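Local coordinates for beta-catenin homolog sys-1 (Caenorhabditis elegans, PDB 3C2G), which acts as a transcription coregulator of the Wnt signalling asymmetry pathway, binding the TCF factor POP-1 directly and activating or repressing target genes, at residues N400-L405 against S462-S467; R466-L471 against I526-V531. All coordinates share one frame; numbering follows the deposited sequence.

Contact 1. Residues N400-L405 against S462-S467; sequences NCLRTL and STILRS
Leu402 and Arg403 of helix 388-409 meet Thr463, Ile464 and Ser467 of helix 457-472 where the two short segments run in the same general direction, crossing at 33° with their axes 9.4 Å distant at closest approach. This is side-by-side helix packing within the armadillo domain, and Leu402 has the largest share of the contact. With CG beside the backbone N and anti to the carbonyl carbon (chi1 -61°), its branches spread over one turn of the facing helix. CD1 passes obliquely over the inner chain of Ile464, 3.4 Å from CG1. CD2 lies instead beside the hydroxyl of Ser467, and CB sits over the same oxygen, 3.6 Å from Ser467 OG. Leu405, a turn further on, reaches that hydroxyl loosely with its CD2.

One turn before Ser467, Thr463 turns its methyl and not its hydroxyl to the partner: CG2, anti to the backbone N, stands 3.8 Å from Leu402 CB and close to the backbone N of Arg403. The rotation that sends the methyl across leaves OG1 to bond back to Glu459 O within its own helix, while Ser467 OG bonds to the side-chain carbonyl oxygen OD1 of Asn406 on the facing helix. Arg403 adds little beyond its backbone; its guanidinium turns along its own helix, where NH2 bonds to Asn400 OD1 at 2.8 Å with a bent N-H...O angle of 146°, and also to Ser350. Asn400 and Arg403 pack on side chains of the bound peptide. No hydrogen bond joins the segments themselves, but with Asn406 just beyond, apolar packing and one polar link together join the helices, and both buried hydroxyls have hydrogen-bond partners.

Contact 2. Residues R466-L471 against I526-V531; sequences RSFILL and ISLLLV
Ile469 lays its CG1 against the root of Leu528, 3.8 Å from Leu528 CB, and the two side chains pass each other at a slant. Its CD1 goes on to Ser527, ending 3.8 Å from Ser527 OG, a contact of methyl and hydroxyl without a hydrogen bond. Leu528 returns the overlap: with CG anti to the backbone N (chi1 177°), its two methyls reach across to Phe468, CD1 and CD2 each lying 3.8 Å from Phe468 CB. Thus it is chiefly the base of the phenylalanine that is touched, while the ring leads away from helix 515-535. Val531, one turn beyond Ser527, brings CG1 loosely up to the carbonyl oxygen of Ile469.

Beneath these side chains two helices of the armadillo domain pack side by side, the segment axes approaching to 9.4 Å at 30°, and the backbones come nearest at Ile469 and Leu528, whose CA atoms are 5.5 Å apart. Leu472 of helix 457-472 extends the packing on Leu528 and also meets Val531. The contact is mainly aliphatic, and with no hydrogen bond across the segments, shape matching and van der Waals packing hold it.

Helix 457-472 is common to both contacts, which lie about 11 Å apart between centres. It takes helix 388-409 in contact 1 and helix 515-535 in contact 2, so the three helices form a row and follow one another in chain order with other helices intervening, each meeting the next in the row at a similar angle. Arg466 and Ser467 belong to both segments of the shared helix, and the contacts themselves touch where Leu465 packs on Leu528. Such repeated stacking of helices is how an armadillo domain builds its elongated superhelix. The bound peptide packs on Asn400 and Arg403 of contact 1, so the row borders the peptide there.

Contact 1. Residues N400-L405 against S462-S467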
ATOM      1  N   ASN A 400      -9.880   8.983  -6.709  1.00 27.50           N
ATOM      2  CA  ASN A 400     -10.365   7.613  -6.862  1.00 26.47           C
ATOM      3  C   ASN A 400     -11.786   7.535  -7.402  1.00 26.03           C
ATOM      4  O   ASN A 400     -12.073   6.712  -8.266  1.00 26.54           O
ATOM      5  CB  ASN A 400     -10.346   6.868  -5.522  1.00 27.08           C
ATOM      6  CG  ASN A 400      -8.942   6.542  -5.039  1.00 25.60           C
ATOM      7  OD1 ASN A 400      -7.997   6.457  -5.823  1.00 24.38           O
ATOM      8  ND2 ASN A 400      -8.813   6.333  -3.739  1.00 22.52           N
ATOM      9  N   CYS A 401     -12.681   8.352  -6.866  1.00 25.15           N
ATOM     10  CA  CYS A 401     -14.085   8.303  -7.275  1.00 25.57           C
ATOM     11  C   CYS A 401     -14.273   8.664  -8.750  1.00 25.32           C
ATOM     12  O   CYS A 401     -14.932   7.938  -9.484  1.00 25.26           O
ATOM     13  CB  CYS A 401     -14.948   9.177  -6.377  1.00 26.25           C
ATOM     14  SG  CYS A 401     -15.123   8.571  -4.666  1.00 27.42           S
ATOM     15  N   LEU A 402     -13.637   9.748  -9.184  1.00 25.57           N
ATOM     16  CA  LEU A 402     -13.717  10.203 -10.562  1.00 25.38           C
ATOM     17  C   LEU A 402     -13.053   9.244 -11.533  1.00 26.11           C
ATOM     18  O   LEU A 402     -13.502   9.098 -12.679  1.00 26.34           O
ATOM     19  CB  LEU A 402     -13.108  11.592 -10.707  1.00 25.41           C
ATOM     20  CG  LEU A 402     -13.757  12.718  -9.909  1.00 27.46           C
ATOM     21  CD1 LEU A 402     -12.873  13.922 -10.028  1.00 29.80           C
ATOM     22  CD2 LEU A 402     -15.193  13.056 -10.362  1.00 27.30           C
ATOM     23  N   ARG A 403     -11.987   8.586 -11.095  1.00 25.94           N
ATOM     24  CA  ARG A 403     -11.365   7.552 -11.928  1.00 26.71           C
ATOM     25  C   ARG A 403     -12.331   6.361 -12.098  1.00 26.21           C
ATOM     26  O   ARG A 403     -12.420   5.759 -13.161  1.00 27.01           O
ATOM     27  CB  ARG A 403     -10.025   7.112 -11.329  1.00 26.19           C
ATOM     28  CG  ARG A 403      -8.952   6.810 -12.363  1.00 28.60           C
ATOM     29  CD  ARG A 403      -7.564   6.469 -11.745  1.00 29.05           C
ATOM     30  NE  ARG A 403      -7.677   5.645 -10.543  1.00 27.09           N
ATOM     31  CZ  ARG A 403      -7.394   6.077  -9.318  1.00 28.72           C
ATOM     32  NH1 ARG A 403      -6.947   7.324  -9.140  1.00 25.24           N
ATOM     33  NH2 ARG A 403      -7.565   5.262  -8.273  1.00 25.24           N
ATOM     34  N   THR A 404     -13.084   6.041 -11.056  1.00 25.67           N
ATOM     35  CA  THR A 404     -14.086   4.999 -11.174  1.00 26.20           C
ATOM     36  C   THR A 404     -15.194   5.439 -12.129  1.00 25.69           C
ATOM     37  O   THR A 404     -15.624   4.651 -12.973  1.00 25.60           O
ATOM     38  CB  THR A 404     -14.690   4.637  -9.816  1.00 26.70           C
ATOM     39  OG1 THR A 404     -13.630   4.361  -8.901  1.00 27.65           O
ATOM     40  CG2 THR A 404     -15.618   3.428  -9.939  1.00 25.34           C
ATOM     41  N   LEU A 405     -15.637   6.691 -11.996  1.00 25.16           N
ATOM     42  CA  LEU A 405     -16.643   7.253 -12.890  1.00 25.25           C
ATOM     43  C   LEU A 405     -16.220   7.114 -14.338  1.00 25.96           C
ATOM     44  O   LEU A 405     -17.000   6.671 -15.168  1.00 26.57           O
ATOM     45  CB  LEU A 405     -16.938   8.729 -12.573  1.00 25.49           C
ATOM     46  CG  LEU A 405     -18.015   9.446 -13.429  1.00 24.77           C
ATOM     47  CD1 LEU A 405     -19.355   8.755 -13.317  1.00 22.44           C
ATOM     48  CD2 LEU A 405     -18.159  10.935 -13.072  1.00 23.01           C
ATOM     49  N   SER A 462      -5.988  16.715 -13.380  1.00 31.38           N
ATOM     50  CA  SER A 462      -5.941  16.027 -14.644  1.00 30.97           C
ATOM     51  C   SER A 462      -7.155  15.105 -14.795  1.00 30.78           C
ATOM     52  O   SER A 462      -7.764  15.053 -15.865  1.00 31.36           O
ATOM     53  CB  SER A 462      -4.643  15.234 -14.738  1.00 30.81           C
ATOM     54  OG  SER A 462      -4.499  14.661 -16.016  1.00 31.30           O
ATOM     55  N   THR A 463      -7.510  14.403 -13.717  1.00 29.88           N
ATOM     56  CA  THR A 463      -8.614  13.430 -13.716  1.00 28.84           C
ATOM     57  C   THR A 463      -9.969  14.127 -13.831  1.00 28.68           C
ATOM     58  O   THR A 463     -10.891  13.616 -14.458  1.00 28.36           O
ATOM     59  CB  THR A 463      -8.579  12.552 -12.432  1.00 28.68           C
ATOM     60  OG1 THR A 463      -7.317  11.886 -12.351  1.00 29.43           O
ATOM     61  CG2 THR A 463      -9.680  11.500 -12.429  1.00 27.22           C
ATOM     62  N   ILE A 464     -10.081  15.301 -13.225  1.00 28.90           N
ATOM     63  CA  ILE A 464     -11.307  16.081 -13.306  1.00 29.02           C
ATOM     64  C   ILE A 464     -11.584  16.519 -14.749  1.00 30.15           C
ATOM     65  O   ILE A 464     -12.727  16.443 -15.211  1.00 30.28           O
ATOM     66  CB  ILE A 464     -11.256  17.302 -12.391  1.00 28.76           C
ATOM     67  CG1 ILE A 464     -11.340  16.866 -10.926  1.00 27.54           C
ATOM     68  CG2 ILE A 464     -12.392  18.270 -12.729  1.00 28.01           C
ATOM     69  CD1 ILE A 464     -11.042  17.979  -9.941  1.00 25.68           C
ATOM     70  N   LEU A 465     -10.544  16.963 -15.456  1.00 29.92           N
ATOM     71  CA  LEU A 465     -10.717  17.405 -16.830  1.00 30.45           C
ATOM     72  C   LEU A 465     -11.263  16.248 -17.645  1.00 31.21           C
ATOM     73  O   LEU A 465     -12.168  16.425 -18.473  1.00 31.23           O
ATOM     74  CB  LEU A 465      -9.409  17.919 -17.437  1.00 29.28           C
ATOM     75  CG  LEU A 465      -8.800  19.156 -16.792  1.00 29.31           C
ATOM     76  CD1 LEU A 465      -7.462  19.494 -17.459  1.00 29.50           C
ATOM     77  CD2 LEU A 465      -9.756  20.346 -16.837  1.00 30.37           C
ATOM     78  N   ARG A 466     -10.717  15.065 -17.383  1.00 31.64           N
ATOM     79  CA  ARG A 466     -11.132  13.860 -18.077  1.00 32.76           C
ATOM     80  C   ARG A 466     -12.614  13.554 -17.806  1.00 31.92           C
ATOM     81  O   ARG A 466     -13.366  13.228 -18.723  1.00 32.57           O
ATOM     82  CB  ARG A 466     -10.247  12.685 -17.667  1.00 33.01           C
ATOM     83  CG  ARG A 466      -9.772  11.856 -18.836  1.00 37.39           C
ATOM     84  CD  ARG A 466     -10.691  10.721 -19.125  1.00 42.71           C
ATOM     85  NE  ARG A 466     -10.658  10.349 -20.538  1.00 48.51           N
ATOM     86  CZ  ARG A 466     -10.278   9.159 -20.983  1.00 50.27           C
ATOM     87  NH1 ARG A 466      -9.885   8.229 -20.114  1.00 52.61           N
ATOM     88  NH2 ARG A 466     -10.301   8.899 -22.284  1.00 47.81           N
ATOM     89  N   SER A 467     -13.025  13.669 -16.551  1.00 30.64           N
ATOM     90  CA  SER A 467     -14.419  13.468 -16.189  1.00 30.55           C
ATOM     91  C   SER A 467     -15.371  14.359 -16.997  1.00 30.03           C
ATOM     92  O   SER A 467     -16.390  13.881 -17.479  1.00 30.09           O
ATOM     93  CB  SER A 467     -14.624  13.677 -14.685  1.00 29.97           C
ATOM     94  OG  SER A 467     -14.176  12.533 -13.984  1.00 31.09           O
TER

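Contact 2. Residues R466-L471 against I526-V531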
ATOM      1  N   ARG A 466     -10.717  15.065 -17.383  1.00 31.64           N
ATOM      2  CA  ARG A 466     -11.132  13.860 -18.077  1.00 32.76           C
ATOM      3  C   ARG A 466     -12.614  13.554 -17.806  1.00 31.92           C
ATOM      4  O   ARG A 466     -13.366  13.228 -18.723  1.00 32.57           O
ATOM      5  CB  ARG A 466     -10.247  12.685 -17.667  1.00 33.01           C
ATOM      6  CG  ARG A 466      -9.772  11.856 -18.836  1.00 37.39           C
ATOM      7  CD  ARG A 466     -10.691  10.721 -19.125  1.00 42.71           C
ATOM      8  NE  ARG A 466     -10.658  10.349 -20.538  1.00 48.51           N
ATOM      9  CZ  ARG A 466     -10.278   9.159 -20.983  1.00 50.27           C
ATOM     10  NH1 ARG A 466      -9.885   8.229 -20.114  1.00 52.61           N
ATOM     11  NH2 ARG A 466     -10.301   8.899 -22.284  1.00 47.81           N
ATOM     12  N   SER A 467     -13.025  13.669 -16.551  1.00 30.64           N
ATOM     13  CA  SER A 467     -14.419  13.468 -16.189  1.00 30.55           C
ATOM     14  C   SER A 467     -15.371  14.359 -16.997  1.00 30.03           C
ATOM     15  O   SER A 467     -16.390  13.881 -17.479  1.00 30.09           O
ATOM     16  CB  SER A 467     -14.624  13.677 -14.685  1.00 29.97           C
ATOM     17  OG  SER A 467     -14.176  12.533 -13.984  1.00 31.09           O
ATOM     18  N   PHE A 468     -15.029  15.641 -17.128  1.00 29.23           N
ATOM     19  CA  PHE A 468     -15.824  16.587 -17.886  1.00 28.75           C
ATOM     20  C   PHE A 468     -15.841  16.225 -19.361  1.00 29.05           C
ATOM     21  O   PHE A 468     -16.894  16.252 -19.992  1.00 29.24           O
ATOM     22  CB  PHE A 468     -15.316  18.015 -17.691  1.00 28.24           C
ATOM     23  CG  PHE A 468     -15.701  18.612 -16.379  1.00 28.04           C
ATOM     24  CD1 PHE A 468     -17.035  18.710 -16.012  1.00 28.48           C
ATOM     25  CD2 PHE A 468     -14.732  19.097 -15.500  1.00 29.08           C
ATOM     26  CE1 PHE A 468     -17.393  19.268 -14.774  1.00 30.15           C
ATOM     27  CE2 PHE A 468     -15.093  19.654 -14.259  1.00 26.35           C
ATOM     28  CZ  PHE A 468     -16.416  19.735 -13.904  1.00 26.83           C
ATOM     29  N   ILE A 469     -14.678  15.877 -19.898  1.00 29.14           N
ATOM     30  CA  ILE A 469     -14.582  15.389 -21.263  1.00 29.08           C
ATOM     31  C   ILE A 469     -15.586  14.258 -21.496  1.00 30.21           C
ATOM     32  O   ILE A 469     -16.418  14.345 -22.398  1.00 31.19           O
ATOM     33  CB  ILE A 469     -13.158  14.921 -21.603  1.00 28.73           C
ATOM     34  CG1 ILE A 469     -12.218  16.122 -21.700  1.00 27.71           C
ATOM     35  CG2 ILE A 469     -13.138  14.133 -22.913  1.00 27.58           C
ATOM     36  CD1 ILE A 469     -10.737  15.764 -21.635  1.00 28.26           C
ATOM     37  N   LEU A 470     -15.527  13.218 -20.674  1.00 29.79           N
ATOM     38  CA  LEU A 470     -16.390  12.056 -20.859  1.00 29.32           C
ATOM     39  C   LEU A 470     -17.872  12.333 -20.598  1.00 29.76           C
ATOM     40  O   LEU A 470     -18.732  11.853 -21.338  1.00 29.52           O
ATOM     41  CB  LEU A 470     -15.913  10.891 -20.001  1.00 28.48           C
ATOM     42  CG  LEU A 470     -14.505  10.382 -20.308  1.00 29.03           C
ATOM     43  CD1 LEU A 470     -14.118   9.246 -19.351  1.00 26.05           C
ATOM     44  CD2 LEU A 470     -14.368   9.952 -21.768  1.00 24.70           C
ATOM     45  N   LEU A 471     -18.176  13.091 -19.546  1.00 30.30           N
ATOM     46  CA  LEU A 471     -19.557  13.468 -19.268  1.00 30.98           C
ATOM     47  C   LEU A 471     -20.180  14.201 -20.456  1.00 31.75           C
ATOM     48  O   LEU A 471     -21.295  13.891 -20.855  1.00 32.30           O
ATOM     49  CB  LEU A 471     -19.666  14.320 -18.011  1.00 30.28           C
ATOM     50  CG  LEU A 471     -19.653  13.547 -16.697  1.00 32.45           C
ATOM     51  CD1 LEU A 471     -19.421  14.498 -15.527  1.00 34.47           C
ATOM     52  CD2 LEU A 471     -20.925  12.722 -16.495  1.00 29.69           C
ATOM     53  N   ILE A 526      -6.865  21.322 -23.740  1.00 31.84           N
ATOM     54  CA  ILE A 526      -7.137  21.634 -25.140  1.00 31.93           C
ATOM     55  C   ILE A 526      -8.364  20.827 -25.603  1.00 32.52           C
ATOM     56  O   ILE A 526      -9.267  21.340 -26.267  1.00 32.55           O
ATOM     57  CB  ILE A 526      -5.893  21.343 -26.034  1.00 31.75           C
ATOM     58  CG1 ILE A 526      -4.681  22.171 -25.584  1.00 31.05           C
ATOM     59  CG2 ILE A 526      -6.197  21.583 -27.515  1.00 31.19           C
ATOM     60  CD1 ILE A 526      -4.976  23.633 -25.271  1.00 30.43           C
ATOM     61  N   SER A 527      -8.402  19.569 -25.195  1.00 32.21           N
ATOM     62  CA  SER A 527      -9.413  18.651 -25.662  1.00 31.69           C
ATOM     63  C   SER A 527     -10.768  18.960 -25.032  1.00 31.45           C
ATOM     64  O   SER A 527     -11.810  18.799 -25.662  1.00 32.09           O
ATOM     65  CB  SER A 527      -8.951  17.223 -25.378  1.00 31.43           C
ATOM     66  OG  SER A 527     -10.031  16.336 -25.358  1.00 33.41           O
ATOM     67  N   LEU A 528     -10.759  19.434 -23.796  1.00 30.86           N
ATOM     68  CA  LEU A 528     -12.003  19.822 -23.143  1.00 29.60           C
ATOM     69  C   LEU A 528     -12.562  21.154 -23.682  1.00 30.03           C
ATOM     70  O   LEU A 528     -13.780  21.351 -23.718  1.00 30.58           O
ATOM     71  CB  LEU A 528     -11.830  19.857 -21.619  1.00 28.55           C
ATOM     72  CG  LEU A 528     -13.012  20.310 -20.758  1.00 27.12           C
ATOM     73  CD1 LEU A 528     -14.260  19.497 -21.022  1.00 23.40           C
ATOM     74  CD2 LEU A 528     -12.646  20.254 -19.295  1.00 28.61           C
ATOM     75  N   LEU A 529     -11.692  22.068 -24.094  1.00 29.88           N
ATOM     76  CA  LEU A 529     -12.167  23.323 -24.655  1.00 30.84           C
ATOM     77  C   LEU A 529     -12.887  23.055 -25.987  1.00 31.89           C
ATOM     78  O   LEU A 529     -13.915  23.675 -26.270  1.00 31.36           O
ATOM     79  CB  LEU A 529     -11.038  24.322 -24.825  1.00 30.67           C
ATOM     80  CG  LEU A 529     -10.414  24.856 -23.536  1.00 31.23           C
ATOM     81  CD1 LEU A 529      -9.208  25.723 -23.869  1.00 30.48           C
ATOM     82  CD2 LEU A 529     -11.422  25.629 -22.682  1.00 29.92           C
ATOM     83  N   LEU A 530     -12.363  22.099 -26.759  1.00 32.03           N
ATOM     84  CA  LEU A 530     -13.002  21.613 -27.982  1.00 32.89           C
ATOM     85  C   LEU A 530     -14.384  20.993 -27.750  1.00 34.26           C
ATOM     86  O   LEU A 530     -15.367  21.345 -28.429  1.00 34.77           O
ATOM     87  CB  LEU A 530     -12.105  20.594 -28.677  1.00 31.70           C
ATOM     88  CG  LEU A 530     -10.930  21.229 -29.416  1.00 34.35           C
ATOM     89  CD1 LEU A 530     -10.098  20.161 -30.071  1.00 34.15           C
ATOM     90  CD2 LEU A 530     -11.422  22.264 -30.458  1.00 35.95           C
ATOM     91  N   VAL A 531     -14.446  20.066 -26.799  1.00 34.73           N
ATOM     92  CA  VAL A 531     -15.683  19.398 -26.454  1.00 35.34           C
ATOM     93  C   VAL A 531     -16.731  20.415 -26.028  1.00 36.73           C
ATOM     94  O   VAL A 531     -17.849  20.354 -26.500  1.00 36.30           O
ATOM     95  CB  VAL A 531     -15.464  18.309 -25.371  1.00 35.04           C
ATOM     96  CG1 VAL A 531     -16.771  17.818 -24.844  1.00 33.31           C
ATOM     97  CG2 VAL A 531     -14.667  17.137 -25.948  1.00 33.98           C
TER